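Local structure of gamma-resorcylate decarboxylase (Polaromonas, 4QRO) at residues A[103-114]-A[146-157]. The protein probably catalyses the reversible, manganese-dependent decarboxylation of gamma-resorcylate (2,6-dihydroxybenzoate) to resorcinol. Residues are numbered along the deposited sequence; the frame is centred on the assembly and turned at random.
Sequences MQDPELAARELE and QYWPFWETVQAL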
loop_
_atom_site.group_PDB
_atom_site.type_symbol
_atom_site.label_atom_id
_atom_site.label_comp_id
_atom_site.label_asym_id
_atom_site.label_seq_id
_atom_site.Cartn_x
_atom_site.Cartn_y
_atom_site.Cartn_z
ATOM N N MET A 103 -15.543 19.143 6.798
ATOM C CA MET A 103 -14.659 19.459 5.683
ATOM C C MET A 103 -15.418 19.621 4.362
ATOM O O MET A 103 -14.856 20.057 3.357
ATOM C CB MET A 103 -13.579 18.396 5.564
ATOM C CG MET A 103 -12.668 18.334 6.780
ATOM S SD MET A 103 -11.557 19.725 6.995
ATOM C CE MET A 103 -10.578 19.653 5.489
ATOM N N GLN A 104 -16.703 19.282 4.379
ATOM C CA GLN A 104 -17.623 19.616 3.292
ATOM C C GLN A 104 -17.503 21.079 2.859
ATOM O O GLN A 104 -17.573 21.404 1.684
ATOM C CB GLN A 104 -19.070 19.327 3.733
ATOM C CG GLN A 104 -19.401 17.828 3.796
ATOM C CD GLN A 104 -18.959 17.108 5.078
ATOM O OE1 GLN A 104 -18.448 17.723 6.016
ATOM N NE2 GLN A 104 -19.165 15.798 5.116
ATOM N N ASP A 105 -17.315 21.957 3.829
ATOM C CA ASP A 105 -17.257 23.374 3.574
ATOM C C ASP A 105 -15.941 23.917 4.147
ATOM O O ASP A 105 -15.752 23.887 5.354
ATOM C CB ASP A 105 -18.479 23.993 4.225
ATOM C CG ASP A 105 -18.674 25.468 3.884
ATOM O OD1 ASP A 105 -17.706 26.241 3.972
ATOM O OD2 ASP A 105 -19.818 25.870 3.581
ATOM N N PRO A 106 -15.013 24.378 3.283
ATOM C CA PRO A 106 -13.722 24.850 3.788
ATOM C C PRO A 106 -13.821 25.967 4.838
ATOM O O PRO A 106 -13.070 25.960 5.808
ATOM C CB PRO A 106 -13.035 25.371 2.530
ATOM C CG PRO A 106 -13.552 24.489 1.458
ATOM C CD PRO A 106 -15.000 24.284 1.807
ATOM N N GLU A 107 -14.745 26.901 4.630
ATOM C CA GLU A 107 -14.944 28.021 5.563
ATOM C C GLU A 107 -15.457 27.541 6.910
ATOM O O GLU A 107 -14.941 27.957 7.946
ATOM C CB GLU A 107 -15.933 29.035 4.973
ATOM C CG GLU A 107 -16.230 30.219 5.886
ATOM C CD GLU A 107 -15.484 31.466 5.488
ATOM O OE1 GLU A 107 -14.284 31.576 5.815
ATOM O OE2 GLU A 107 -16.110 32.339 4.855
ATOM N N LEU A 108 -16.489 26.696 6.901
ATOM C CA LEU A 108 -17.031 26.122 8.147
ATOM C C LEU A 108 -15.986 25.309 8.935
ATOM O O LEU A 108 -15.900 25.422 10.153
ATOM C CB LEU A 108 -18.237 25.219 7.858
ATOM C CG LEU A 108 -19.469 25.900 7.237
ATOM C CD1 LEU A 108 -20.586 24.889 7.034
ATOM C CD2 LEU A 108 -19.931 27.069 8.091
ATOM N N ALA A 109 -15.213 24.480 8.225
ATOM C CA ALA A 109 -14.149 23.661 8.839
ATOM C C ALA A 109 -13.096 24.548 9.509
ATOM O O ALA A 109 -12.666 24.275 10.630
ATOM C CB ALA A 109 -13.485 22.770 7.786
ATOM N N ALA A 110 -12.694 25.619 8.823
ATOM C CA ALA A 110 -11.685 26.543 9.334
ATOM C C ALA A 110 -12.215 27.254 10.566
ATOM O O ALA A 110 -11.495 27.385 11.573
ATOM C CB ALA A 110 -11.276 27.554 8.273
ATOM N N ARG A 111 -13.476 27.669 10.511
ATOM C CA ARG A 111 -14.095 28.351 11.678
ATOM C C ARG A 111 -14.211 27.412 12.881
ATOM O O ARG A 111 -13.954 27.810 14.036
ATOM C CB ARG A 111 -15.496 28.901 11.349
ATOM C CG ARG A 111 -15.549 30.165 10.507
ATOM C CD ARG A 111 -16.981 30.690 10.479
ATOM N NE ARG A 111 -17.388 31.211 9.174
ATOM C CZ ARG A 111 -17.114 32.430 8.714
ATOM N NH1 ARG A 111 -17.548 32.793 7.512
ATOM N NH2 ARG A 111 -16.409 33.292 9.440
ATOM N N GLU A 112 -14.625 26.169 12.633
ATOM C CA GLU A 112 -14.757 25.215 13.727
ATOM C C GLU A 112 -13.399 24.834 14.318
ATOM O O GLU A 112 -13.297 24.629 15.519
ATOM C CB GLU A 112 -15.544 23.966 13.314
ATOM C CG GLU A 112 -15.721 22.934 14.429
ATOM C CD GLU A 112 -16.589 23.420 15.597
ATOM O OE1 GLU A 112 -16.942 24.615 15.645
ATOM O OE2 GLU A 112 -16.926 22.609 16.492
ATOM N N LEU A 113 -12.363 24.727 13.485
ATOM C CA LEU A 113 -11.039 24.442 13.996
ATOM C C LEU A 113 -10.539 25.598 14.864
ATOM O O LEU A 113 -9.962 25.376 15.923
ATOM C CB LEU A 113 -10.043 24.148 12.877
ATOM C CG LEU A 113 -8.650 23.735 13.415
ATOM C CD1 LEU A 113 -8.699 22.436 14.218
ATOM C CD2 LEU A 113 -7.673 23.623 12.264
ATOM N N GLU A 114 -10.766 26.830 14.420
ATOM C CA GLU A 114 -10.423 27.988 15.249
ATOM C C GLU A 114 -11.135 27.925 16.602
ATOM O O GLU A 114 -10.479 28.069 17.620
ATOM C CB GLU A 114 -10.724 29.301 14.529
ATOM C CG GLU A 114 -9.766 29.591 13.380
ATOM C CD GLU A 114 -9.931 30.990 12.828
ATOM O OE1 GLU A 114 -10.835 31.188 11.986
ATOM O OE2 GLU A 114 -9.152 31.881 13.238
ATOM N N GLN A 146 -9.966 24.561 -3.289
ATOM C CA GLN A 146 -10.837 25.231 -2.323
ATOM C C GLN A 146 -10.361 25.026 -0.861
ATOM O O GLN A 146 -10.709 25.825 0.010
ATOM C CB GLN A 146 -12.333 24.877 -2.553
ATOM C CG GLN A 146 -12.778 23.435 -2.223
ATOM C CD GLN A 146 -12.684 22.463 -3.382
ATOM O OE1 GLN A 146 -11.858 22.624 -4.281
ATOM N NE2 GLN A 146 -13.517 21.429 -3.351
ATOM N N TYR A 147 -9.546 23.989 -0.600
ATOM C CA TYR A 147 -9.014 23.726 0.753
ATOM C C TYR A 147 -7.803 24.571 1.142
ATOM O O TYR A 147 -7.447 24.619 2.318
ATOM C CB TYR A 147 -8.745 22.209 0.984
ATOM C CG TYR A 147 -10.050 21.500 1.049
ATOM C CD1 TYR A 147 -10.864 21.599 2.182
ATOM C CD2 TYR A 147 -10.564 20.856 -0.074
ATOM C CE1 TYR A 147 -12.133 21.021 2.200
ATOM C CE2 TYR A 147 -11.819 20.269 -0.056
ATOM C CZ TYR A 147 -12.603 20.355 1.084
ATOM O OH TYR A 147 -13.865 19.776 1.083
ATOM N N TRP A 148 -7.193 25.269 0.191
ATOM C CA TRP A 148 -5.903 25.916 0.468
ATOM C C TRP A 148 -6.028 27.024 1.540
ATOM O O TRP A 148 -5.161 27.147 2.392
ATOM C CB TRP A 148 -5.221 26.370 -0.834
ATOM C CG TRP A 148 -4.606 25.171 -1.555
ATOM C CD1 TRP A 148 -5.207 23.971 -1.785
ATOM C CD2 TRP A 148 -3.287 25.073 -2.120
ATOM N NE1 TRP A 148 -4.359 23.131 -2.465
ATOM C CE2 TRP A 148 -3.172 23.782 -2.688
ATOM C CE3 TRP A 148 -2.191 25.953 -2.205
ATOM C CZ2 TRP A 148 -2.007 23.341 -3.342
ATOM C CZ3 TRP A 148 -1.031 25.522 -2.862
ATOM C CH2 TRP A 148 -0.947 24.213 -3.408
ATOM N N PRO A 149 -7.132 27.791 1.533
ATOM C CA PRO A 149 -7.360 28.717 2.666
ATOM C C PRO A 149 -7.602 28.021 4.015
ATOM O O PRO A 149 -7.242 28.559 5.056
ATOM C CB PRO A 149 -8.606 29.514 2.231
ATOM C CG PRO A 149 -8.640 29.396 0.736
ATOM C CD PRO A 149 -8.065 28.040 0.415
ATOM N N PHE A 150 -8.225 26.848 4.011
ATOM C CA PHE A 150 -8.362 26.067 5.231
ATOM C C PHE A 150 -6.975 25.672 5.767
ATOM O O PHE A 150 -6.708 25.817 6.966
ATOM C CB PHE A 150 -9.250 24.812 5.031
ATOM C CG PHE A 150 -9.076 23.776 6.110
ATOM C CD1 PHE A 150 -9.791 23.855 7.290
ATOM C CD2 PHE A 150 -8.186 22.720 5.944
ATOM C CE1 PHE A 150 -9.626 22.911 8.300
ATOM C CE2 PHE A 150 -7.997 21.786 6.959
ATOM C CZ PHE A 150 -8.710 21.882 8.139
ATOM N N TRP A 151 -6.101 25.183 4.884
ATOM C CA TRP A 151 -4.734 24.798 5.283
ATOM C C TRP A 151 -3.944 25.992 5.805
ATOM O O TRP A 151 -3.124 25.870 6.711
ATOM C CB TRP A 151 -4.012 24.119 4.109
ATOM C CG TRP A 151 -4.589 22.738 3.791
ATOM C CD1 TRP A 151 -5.209 22.339 2.630
ATOM C CD2 TRP A 151 -4.577 21.579 4.650
ATOM N NE1 TRP A 151 -5.616 21.021 2.737
ATOM C CE2 TRP A 151 -5.216 20.528 3.949
ATOM C CE3 TRP A 151 -4.079 21.329 5.934
ATOM C CZ2 TRP A 151 -5.373 19.245 4.498
ATOM C CZ3 TRP A 151 -4.239 20.056 6.488
ATOM C CH2 TRP A 151 -4.883 19.034 5.772
ATOM N N GLU A 152 -4.189 27.166 5.239
ATOM C CA GLU A 152 -3.503 28.374 5.716
ATOM C C GLU A 152 -3.875 28.607 7.186
ATOM O O GLU A 152 -3.032 29.072 7.970
ATOM C CB GLU A 152 -3.885 29.602 4.871
ATOM C CG GLU A 152 -3.256 30.920 5.329
ATOM C CD GLU A 152 -3.647 32.086 4.426
ATOM O OE1 GLU A 152 -4.708 32.014 3.769
ATOM O OE2 GLU A 152 -2.900 33.080 4.365
ATOM N N THR A 153 -5.131 28.296 7.531
ATOM C CA THR A 153 -5.641 28.408 8.901
ATOM C C THR A 153 -4.989 27.351 9.819
ATOM O O THR A 153 -4.548 27.672 10.917
ATOM C CB THR A 153 -7.195 28.333 8.934
ATOM O OG1 THR A 153 -7.737 29.453 8.219
ATOM C CG2 THR A 153 -7.722 28.369 10.330
ATOM N N VAL A 154 -4.900 26.108 9.348
ATOM C CA VAL A 154 -4.230 25.045 10.103
ATOM C C VAL A 154 -2.803 25.465 10.445
ATOM O O VAL A 154 -2.408 25.369 11.606
ATOM C CB VAL A 154 -4.199 23.673 9.344
ATOM C CG1 VAL A 154 -3.394 22.649 10.126
ATOM C CG2 VAL A 154 -5.602 23.122 9.089
ATOM N N GLN A 155 -2.048 25.957 9.455
ATOM C CA GLN A 155 -0.653 26.377 9.694
ATOM C C GLN A 155 -0.564 27.584 10.642
ATOM O O GLN A 155 0.307 27.629 11.506
ATOM C CB GLN A 155 0.062 26.703 8.383
ATOM C CG GLN A 155 1.552 26.954 8.544
ATOM C CD GLN A 155 2.200 27.509 7.286
ATOM O OE1 GLN A 155 3.054 26.857 6.682
ATOM N NE2 GLN A 155 1.782 28.706 6.871
ATOM N N ALA A 156 -1.482 28.538 10.500
ATOM C CA ALA A 156 -1.494 29.715 11.392
ATOM C C ALA A 156 -1.766 29.325 12.847
ATOM O O ALA A 156 -1.118 29.828 13.759
ATOM C CB ALA A 156 -2.518 30.734 10.914
ATOM N N LEU A 157 -2.711 28.407 13.059
ATOM C CA LEU A 157 -2.991 27.858 14.391
ATOM C C LEU A 157 -1.845 26.993 14.894
ATOM O O LEU A 157 -1.682 26.817 16.108
ATOM C CB LEU A 157 -4.298 27.042 14.381
ATOM C CG LEU A 157 -5.563 27.852 14.126
ATOM C CD1 LEU A 157 -6.746 26.933 13.867
ATOM C CD2 LEU A 157 -5.829 28.798 15.304
#
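A very short hydrogen bond, 2.5 Å from Tyr147 OH to Met103 O, ties the loop before helix 106-118 to Tyr147, near the N-terminal end of segment 146-157. Helices 106-118 and 148-157 are neighbours and nearly parallel (10° apart, axes 8.9 Å at closest approach) on the outside of the (beta/alpha)8 barrel characteristic of amidohydrolases, linked through strand 125-128. The carbonyl oxygen of Met103 lies in the plane of the tyrosine ring, at its edge, while Pro106 CG sits over a face in a CH-pi contact, 4.2 Å from the Tyr147 ring centroid.

Next to this hydrogen bond, Met103 folds back on itself, bent at its second and third torsions, which lays its thioether across one face of Phe150. This is a Met-aromatic contact, with SD 4.1 Å and CE 3.9 Å from the Phe150 centroid. Phe150 CG stands anti to its own backbone N (chi1 162°), carrying the ring in against Ala109 and Ala110. The CA atoms of Ala110 and Phe150 are 5.3 Å apart, and Ala110 N meets the ring edge 3.7 Å from Phe150 CD1. Replacing Phe150 with an alanine would probably take away the ring face on which the Met103 thioether lies and open a gap against Ala109 and Ala110.

Val127 and Ala125 of strand 125-128 back Met103 and Leu113 respectively. Farther along, Leu113 CD2 touches Val154 CG2, and Leu113 CG rests 3.7 Å from Leu157 CD1.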